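Local structure of glycine cleavage system transcriptional repressor, putative (Vibrio cholerae, 1U8S) at residues 5-10 / 60-65; 22-27 / 32-37; 50-53 / 58-61. The protein probably represses transcription of the glycine cleavage system genes and carries two ACT domains, a fold that often serves as a ligand-binding regulatory module. All blocks are in the same frame, centred on the assembly; numbering follows the deposited sequence.

In the fold
All three contacts lie in the first ACT domain, whose beta-alpha-beta-beta-alpha-beta chain order sets two helices against one face of a four-stranded antiparallel sheet. Contact 1 brings helix 56-71 onto strand 5-14, and contact 3, its centre about 4 Å away, brings the same helix onto the neighbouring strand 45-54; the two share Thr60 and Arg61. Contact 2 joins helix 19-28 to the strand that follows it, 33-42; its centre is about 10 Å from that of contact 1 and 8 Å from that of contact 3. Along the chain, both segments of contact 2 precede those of contact 3, and contact 1 spans contact 2. Together they form one continuous hydrophobic layer between helices and sheet.

Contact 1: residues 5-10 / 60-65; sequences QHLVIT and TRVETT
Leu7 and Glu63 are the nearest pair along the two backbones, their CA atoms 8.7 Å apart, with strand 5-10 and helix 60-65 running nearly parallel at 22° and their axes 10.2 Å from one another. Leu7 reaches across with both methyls. A chi1 of 180° sends its branched end straight off the strand, so that CD2 lies 3.9 Å from Glu63 CG, while CD1 comes to 3.8 Å from Glu63 OE2. The glutamate thus lends its aliphatic stem to the apolar layer and brings one carboxylate oxygen, OE2, beside the CD1 methyl, while OE1 is held by a salt bridge to Arg81. The preceding residue, Val62, presents CG1 to Ile9, whose CD1 approaches it to 4.1 Å with the two side chains crossing at a slant; Leu7 CD2 lies a little farther from the same methyl. The contact is therefore three buried aliphatic side chains with a carboxylate at their margin. A helix packed nearly parallel to a central strand belongs to the ferredoxin-like ACT fold. Ile52 of strand 45-54 also touches Leu7, Ile9 and Val62, Leu66 of helix 56-71 packs on Ile9, and on the sheet's other face Val8 and Thr10 meet Val12 of the second subunit.

Contact 2: residues 22-27 / 32-37; sequences EVVRLV and CNIIDS
Val27, Ile34 and Cys32 carry this contact, with Val27, near the C-terminal end of helix 19-28, at its centre. One methyl does the work: Val27 CG1 lies 4.0 Å from Ile34 CG1 and 4.2 Å from Cys32 CB, so it rests on two residues of the returning chain. The valine and isoleucine side chains cross at about a right angle. Ile34 then runs on past this crossing. Its chain is extended beyond CG1 (chi2 173°), and the end methyl CD1 arrives 4.1 Å from Val24 CB, one helical turn before Val27; a single isoleucine thereby spans two successive positions of the helix. Cys32 meets the helix through its backbone and CB. Its amide N gives a weak, bent hydrogen bond to Val27 O, 3.4 Å long with an angle of 143° at the hydrogen, and its CB sits 3.7 Å from the same carbonyl oxygen. The sulfur leans instead toward Val62 of helix 56-71, while Val27 also packs on Ile52 of strand 45-54. Strand 33-37 is bonded beyond its own sheet as well: Ile34 makes backbone hydrogen bonds to the second subunit, Asn33 OD1 accepts from Thr128 N and Ser37 OG gives a bond to Leu124 O of that subunit. This is the tight link from the first helix into the next strand, within the beta-alpha-beta start of the ferredoxin-like ACT fold. Since the one hydrogen bond between the segments, from the loop residue Cys32 just ahead of the strand, is weak, their pairing rests chiefly on burial of aliphatic groups, a hydrophobic and weakly directional cohesion.

Contact 3: residues 50-53 / 58-61; sequences MLIS and NITR
Ile59 is the side chain that helix 58-61 lays against strand 50-53, and it does so through its far end. CB stands back from the strand, serving as the branch point. From it, CG2 turns to the side where Leu7 of strand 5-14 packs. The other branch, CG1, leaves beside the backbone N (chi1 -68°), and a second bend at chi2 -71° folds CD1 over toward the strand. Within the two segments CG1 makes no close contact and carries CD1 forward. CD1 makes the contact: it lies 3.9 Å from Ser53 C, so it presses on main-chain atoms of the strand. It is also 4.3 Å from Ile52 CG1, the one side-chain pairing between the segments. The same methyl comes close to the backbone of Gln5 on the adjacent strand 5-14, which places it over two neighbouring strands at once. Ser53 takes part through its backbone; its CB points away from the helix. The packing is thus one isoleucine tip against the backbone of Ser53 and the side chain of Ile52. It joins strand 45-54 to the helix that follows it in the ferredoxin-like ACT fold. Cys32, just ahead of strand 33-42, touches Ile59 as well, while Ile52 reaches on to Ile9 of strand 5-14 and to Val27 of helix 19-28, joining this corner to the layer beneath both helices.

Contact 1: residues 5-10 / 60-65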
loop_
_atom_site.group_PDB
_atom_site.type_symbol
_atom_site.label_atom_id
_atom_site.label_comp_id
_atom_site.label_asym_id
_atom_site.label_seq_id
_atom_site.Cartn_x
_atom_site.Cartn_y
_atom_site.Cartn_z
ATOM N N GLN B 5 18.428 0.885 -12.946
ATOM C CA GLN B 5 18.444 0.444 -11.550
ATOM C C GLN B 5 17.129 0.733 -10.796
ATOM O O GLN B 5 16.511 1.787 -10.971
ATOM C CB GLN B 5 19.618 1.103 -10.823
ATOM C CG GLN B 5 19.666 0.817 -9.336
ATOM C CD GLN B 5 19.952 -0.640 -9.020
ATOM O OE1 GLN B 5 19.773 -1.086 -7.884
ATOM N NE2 GLN B 5 20.412 -1.386 -10.018
ATOM N N HIS B 6 16.716 -0.211 -9.955
ATOM C CA HIS B 6 15.480 -0.081 -9.194
ATOM C C HIS B 6 15.733 0.233 -7.735
ATOM O O HIS B 6 16.696 -0.249 -7.146
ATOM C CB HIS B 6 14.657 -1.367 -9.280
ATOM C CG HIS B 6 14.202 -1.709 -10.663
ATOM N ND1 HIS B 6 15.079 -1.917 -11.705
ATOM C CD2 HIS B 6 12.963 -1.912 -11.169
ATOM C CE1 HIS B 6 14.400 -2.238 -12.793
ATOM N NE2 HIS B 6 13.114 -2.242 -12.494
ATOM N N LEU B 7 14.839 1.025 -7.151
ATOM C CA LEU B 7 14.942 1.419 -5.753
ATOM C C LEU B 7 13.567 1.327 -5.103
ATOM O O LEU B 7 12.542 1.536 -5.760
ATOM C CB LEU B 7 15.460 2.859 -5.652
ATOM C CG LEU B 7 15.634 3.468 -4.260
ATOM C CD1 LEU B 7 16.780 2.779 -3.542
ATOM C CD2 LEU B 7 15.924 4.951 -4.377
ATOM N N VAL B 8 13.551 1.007 -3.814
ATOM C CA VAL B 8 12.308 0.904 -3.069
ATOM C C VAL B 8 12.273 2.017 -2.040
ATOM O O VAL B 8 13.223 2.204 -1.283
ATOM C CB VAL B 8 12.186 -0.445 -2.342
ATOM C CG1 VAL B 8 11.090 -0.364 -1.302
ATOM C CG2 VAL B 8 11.874 -1.546 -3.341
ATOM N N ILE B 9 11.175 2.756 -2.014
ATOM C CA ILE B 9 11.044 3.859 -1.077
ATOM C C ILE B 9 9.897 3.695 -0.079
ATOM O O ILE B 9 8.804 3.246 -0.420
ATOM C CB ILE B 9 10.852 5.196 -1.822
ATOM C CG1 ILE B 9 12.079 5.499 -2.683
ATOM C CG2 ILE B 9 10.633 6.324 -0.822
ATOM C CD1 ILE B 9 11.904 6.723 -3.581
ATOM N N THR B 10 10.178 4.073 1.161
ATOM C CA THR B 10 9.209 4.021 2.232
ATOM C C THR B 10 9.199 5.401 2.872
ATOM O O THR B 10 10.251 5.976 3.131
ATOM C CB THR B 10 9.599 2.968 3.288
ATOM O OG1 THR B 10 8.876 1.757 3.038
ATOM C CG2 THR B 10 9.283 3.463 4.682
ATOM N N THR B 60 20.911 7.624 -7.619
ATOM C CA THR B 60 21.719 8.253 -6.584
ATOM C C THR B 60 21.147 9.637 -6.299
ATOM O O THR B 60 21.055 10.059 -5.142
ATOM C CB THR B 60 23.183 8.392 -7.024
ATOM O OG1 THR B 60 23.692 7.102 -7.385
ATOM C CG2 THR B 60 24.028 8.960 -5.895
ATOM N N ARG B 61 20.752 10.338 -7.362
ATOM C CA ARG B 61 20.170 11.667 -7.218
ATOM C C ARG B 61 18.972 11.595 -6.292
ATOM O O ARG B 61 18.750 12.495 -5.487
ATOM C CB ARG B 61 19.715 12.214 -8.567
ATOM C CG ARG B 61 18.908 13.503 -8.458
ATOM C CD ARG B 61 19.777 14.694 -8.075
ATOM N NE ARG B 61 18.983 15.902 -7.835
ATOM C CZ ARG B 61 19.482 17.136 -7.840
ATOM N NH1 ARG B 61 20.775 17.325 -8.076
ATOM N NH2 ARG B 61 18.693 18.184 -7.608
ATOM N N VAL B 62 18.202 10.517 -6.416
ATOM C CA VAL B 62 17.021 10.311 -5.586
ATOM C C VAL B 62 17.435 9.869 -4.184
ATOM O O VAL B 62 16.827 10.275 -3.193
ATOM C CB VAL B 62 16.085 9.236 -6.190
ATOM C CG1 VAL B 62 14.875 9.029 -5.297
ATOM C CG2 VAL B 62 15.647 9.655 -7.570
ATOM N N GLU B 63 18.469 9.038 -4.104
ATOM C CA GLU B 63 18.946 8.548 -2.815
ATOM C C GLU B 63 19.534 9.682 -1.984
ATOM O O GLU B 63 19.568 9.608 -0.755
ATOM C CB GLU B 63 20.002 7.457 -3.016
ATOM C CG GLU B 63 19.511 6.242 -3.784
ATOM C CD GLU B 63 20.600 5.199 -3.986
ATOM O OE1 GLU B 63 21.663 5.547 -4.548
ATOM O OE2 GLU B 63 20.391 4.031 -3.585
ATOM N N THR B 64 19.995 10.735 -2.650
ATOM C CA THR B 64 20.565 11.853 -1.921
ATOM C C THR B 64 19.522 12.885 -1.537
ATOM O O THR B 64 19.355 13.192 -0.357
ATOM C CB THR B 64 21.657 12.569 -2.723
ATOM O OG1 THR B 64 22.686 11.638 -3.081
ATOM C CG2 THR B 64 22.262 13.689 -1.884
ATOM N N THR B 65 18.813 13.414 -2.530
ATOM C CA THR B 65 17.804 14.449 -2.294
ATOM C C THR B 65 16.594 14.082 -1.420
ATOM O O THR B 65 16.094 14.928 -0.677
ATOM C CB THR B 65 17.283 15.003 -3.629
ATOM O OG1 THR B 65 16.688 13.947 -4.390
ATOM C CG2 THR B 65 18.423 15.603 -4.424
#

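Contact 2: residues 22-27 / 32-37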
loop_
_atom_site.group_PDB
_atom_site.type_symbol
_atom_site.label_atom_id
_atom_site.label_comp_id
_atom_site.label_asym_id
_atom_site.label_seq_id
_atom_site.Cartn_x
_atom_site.Cartn_y
_atom_site.Cartn_z
ATOM N N GLU B 22 5.453 16.704 -3.673
ATOM C CA GLU B 22 6.902 16.810 -3.615
ATOM C C GLU B 22 7.589 15.468 -3.790
ATOM O O GLU B 22 8.634 15.379 -4.436
ATOM C CB GLU B 22 7.309 17.439 -2.283
ATOM C CG GLU B 22 6.612 18.765 -2.020
ATOM C CD GLU B 22 6.612 19.148 -0.552
ATOM O OE1 GLU B 22 5.893 20.105 -0.190
ATOM O OE2 GLU B 22 7.331 18.495 0.236
ATOM N N VAL B 23 7.002 14.419 -3.225
ATOM C CA VAL B 23 7.594 13.095 -3.339
ATOM C C VAL B 23 7.682 12.634 -4.783
ATOM O O VAL B 23 8.764 12.298 -5.264
ATOM C CB VAL B 23 6.812 12.061 -2.533
ATOM C CG1 VAL B 23 7.457 10.696 -2.691
ATOM C CG2 VAL B 23 6.794 12.462 -1.068
ATOM N N VAL B 24 6.557 12.615 -5.486
ATOM C CA VAL B 24 6.580 12.181 -6.880
ATOM C C VAL B 24 7.290 13.233 -7.717
ATOM O O VAL B 24 7.818 12.945 -8.792
ATOM C CB VAL B 24 5.150 11.974 -7.456
ATOM C CG1 VAL B 24 4.357 11.051 -6.555
ATOM C CG2 VAL B 24 4.450 13.309 -7.622
ATOM N N ARG B 25 7.291 14.456 -7.203
ATOM C CA ARG B 25 7.916 15.586 -7.875
ATOM C C ARG B 25 9.421 15.377 -7.886
ATOM O O ARG B 25 10.072 15.454 -8.928
ATOM C CB ARG B 25 7.557 16.877 -7.129
ATOM C CG ARG B 25 8.141 18.151 -7.705
ATOM C CD ARG B 25 7.643 19.372 -6.932
ATOM N NE ARG B 25 8.439 20.553 -7.242
ATOM C CZ ARG B 25 9.742 20.654 -7.000
ATOM N NH1 ARG B 25 10.396 19.642 -6.439
ATOM N NH2 ARG B 25 10.398 21.762 -7.320
ATOM N N LEU B 26 9.956 15.097 -6.708
ATOM C CA LEU B 26 11.379 14.871 -6.531
ATOM C C LEU B 26 11.822 13.645 -7.324
ATOM O O LEU B 26 12.874 13.654 -7.967
ATOM C CB LEU B 26 11.676 14.689 -5.037
ATOM C CG LEU B 26 13.126 14.664 -4.557
ATOM C CD1 LEU B 26 13.167 15.035 -3.081
ATOM C CD2 LEU B 26 13.734 13.291 -4.797
ATOM N N VAL B 27 11.004 12.599 -7.288
ATOM C CA VAL B 27 11.305 11.357 -7.993
ATOM C C VAL B 27 11.267 11.480 -9.516
ATOM O O VAL B 27 12.220 11.085 -10.201
ATOM C CB VAL B 27 10.339 10.230 -7.557
ATOM C CG1 VAL B 27 10.528 9.005 -8.425
ATOM C CG2 VAL B 27 10.599 9.877 -6.110
ATOM N N CYS B 32 13.780 9.439 -12.764
ATOM C CA CYS B 32 13.306 8.090 -12.519
ATOM C C CYS B 32 11.853 7.864 -12.908
ATOM O O CYS B 32 11.078 8.803 -13.082
ATOM C CB CYS B 32 13.496 7.741 -11.049
ATOM S SG CYS B 32 15.189 7.930 -10.489
ATOM N N ASN B 33 11.501 6.596 -13.055
ATOM C CA ASN B 33 10.152 6.204 -13.401
ATOM C C ASN B 33 9.537 5.615 -12.155
ATOM O O ASN B 33 10.243 5.051 -11.317
ATOM C CB ASN B 33 10.174 5.137 -14.485
ATOM C CG ASN B 33 10.652 5.669 -15.803
ATOM O OD1 ASN B 33 9.918 6.372 -16.502
ATOM N ND2 ASN B 33 11.895 5.356 -16.154
ATOM N N ILE B 34 8.224 5.758 -12.019
ATOM C CA ILE B 34 7.535 5.182 -10.883
ATOM C C ILE B 34 6.852 3.929 -11.416
ATOM O O ILE B 34 5.861 4.012 -12.147
ATOM C CB ILE B 34 6.491 6.142 -10.311
ATOM C CG1 ILE B 34 7.185 7.426 -9.853
ATOM C CG2 ILE B 34 5.787 5.494 -9.125
ATOM C CD1 ILE B 34 6.235 8.509 -9.422
ATOM N N ILE B 35 7.412 2.773 -11.066
ATOM C CA ILE B 35 6.879 1.485 -11.497
ATOM C C ILE B 35 5.523 1.210 -10.864
ATOM O O ILE B 35 4.570 0.803 -11.540
ATOM C CB ILE B 35 7.824 0.332 -11.100
ATOM C CG1 ILE B 35 9.210 0.550 -11.722
ATOM C CG2 ILE B 35 7.224 -0.999 -11.518
ATOM C CD1 ILE B 35 9.220 0.545 -13.239
ATOM N N ASP B 36 5.449 1.432 -9.555
ATOM C CA ASP B 36 4.225 1.190 -8.813
ATOM C C ASP B 36 4.341 1.815 -7.438
ATOM O O ASP B 36 5.429 2.209 -7.028
ATOM C CB ASP B 36 3.991 -0.317 -8.678
ATOM C CG ASP B 36 2.598 -0.643 -8.213
ATOM O OD1 ASP B 36 1.739 0.270 -8.236
ATOM O OD2 ASP B 36 2.355 -1.806 -7.843
ATOM N N SER B 37 3.227 1.910 -6.721
ATOM C CA SER B 37 3.252 2.500 -5.393
ATOM C C SER B 37 1.973 2.201 -4.654
ATOM O O SER B 37 1.002 1.719 -5.236
ATOM C CB SER B 37 3.412 4.022 -5.483
ATOM O OG SER B 37 2.298 4.614 -6.123
#

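Contact 3: residues 50-53 / 58-61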
loop_
_atom_site.group_PDB
_atom_site.type_symbol
_atom_site.label_atom_id
_atom_site.label_comp_id
_atom_site.label_asym_id
_atom_site.label_seq_id
_atom_site.Cartn_x
_atom_site.Cartn_y
_atom_site.Cartn_z
ATOM N N MET B 50 6.871 2.702 -2.399
ATOM C CA MET B 50 7.124 3.035 -3.792
ATOM C C MET B 50 8.341 2.336 -4.373
ATOM O O MET B 50 9.310 2.065 -3.672
ATOM C CB MET B 50 7.256 4.552 -3.956
ATOM C CG MET B 50 7.325 5.022 -5.391
ATOM S SD MET B 50 7.497 6.828 -5.523
ATOM C CE MET B 50 5.765 7.357 -5.490
ATOM N N LEU B 51 8.260 2.038 -5.665
ATOM C CA LEU B 51 9.322 1.369 -6.410
ATOM C C LEU B 51 9.633 2.193 -7.649
ATOM O O LEU B 51 8.784 2.368 -8.517
ATOM C CB LEU B 51 8.871 -0.032 -6.834
ATOM C CG LEU B 51 9.810 -0.704 -7.834
ATOM C CD1 LEU B 51 11.168 -0.865 -7.182
ATOM C CD2 LEU B 51 9.246 -2.042 -8.288
ATOM N N ILE B 52 10.854 2.696 -7.733
ATOM C CA ILE B 52 11.233 3.510 -8.870
ATOM C C ILE B 52 12.421 2.878 -9.569
ATOM O O ILE B 52 13.074 1.993 -9.028
ATOM C CB ILE B 52 11.616 4.954 -8.431
ATOM C CG1 ILE B 52 12.852 4.918 -7.534
ATOM C CG2 ILE B 52 10.454 5.607 -7.671
ATOM C CD1 ILE B 52 13.328 6.295 -7.095
ATOM N N SER B 53 12.688 3.335 -10.784
ATOM C CA SER B 53 13.808 2.832 -11.560
ATOM C C SER B 53 14.425 4.021 -12.284
ATOM O O SER B 53 13.754 5.015 -12.544
ATOM C CB SER B 53 13.330 1.797 -12.577
ATOM O OG SER B 53 12.500 2.405 -13.549
ATOM N N ASN B 58 20.813 8.775 -11.804
ATOM C CA ASN B 58 19.528 9.320 -11.368
ATOM C C ASN B 58 19.021 8.764 -10.042
ATOM O O ASN B 58 18.442 9.487 -9.235
ATOM C CB ASN B 58 18.480 9.109 -12.458
ATOM C CG ASN B 58 18.721 9.990 -13.670
ATOM O OD1 ASN B 58 19.214 11.107 -13.542
ATOM N ND2 ASN B 58 18.359 9.499 -14.847
ATOM N N ILE B 59 19.231 7.470 -9.828
ATOM C CA ILE B 59 18.823 6.832 -8.594
ATOM C C ILE B 59 19.598 7.486 -7.454
ATOM O O ILE B 59 19.015 7.870 -6.438
ATOM C CB ILE B 59 19.125 5.322 -8.621
ATOM C CG1 ILE B 59 18.218 4.631 -9.640
ATOM C CG2 ILE B 59 18.910 4.722 -7.239
ATOM C CD1 ILE B 59 16.752 4.563 -9.210
ATOM N N THR B 60 20.911 7.624 -7.619
ATOM C CA THR B 60 21.719 8.253 -6.584
ATOM C C THR B 60 21.147 9.637 -6.299
ATOM O O THR B 60 21.055 10.059 -5.142
ATOM C CB THR B 60 23.183 8.392 -7.024
ATOM O OG1 THR B 60 23.692 7.102 -7.385
ATOM C CG2 THR B 60 24.028 8.960 -5.895
ATOM N N ARG B 61 20.752 10.338 -7.362
ATOM C CA ARG B 61 20.170 11.667 -7.218
ATOM C C ARG B 61 18.972 11.595 -6.292
ATOM O O ARG B 61 18.750 12.495 -5.487
ATOM C CB ARG B 61 19.715 12.214 -8.567
ATOM C CG ARG B 61 18.908 13.503 -8.458
ATOM C CD ARG B 61 19.777 14.694 -8.075
ATOM N NE ARG B 61 18.983 15.902 -7.835
ATOM C CZ ARG B 61 19.482 17.136 -7.840
ATOM N NH1 ARG B 61 20.775 17.325 -8.076
ATOM N NH2 ARG B 61 18.693 18.184 -7.608
#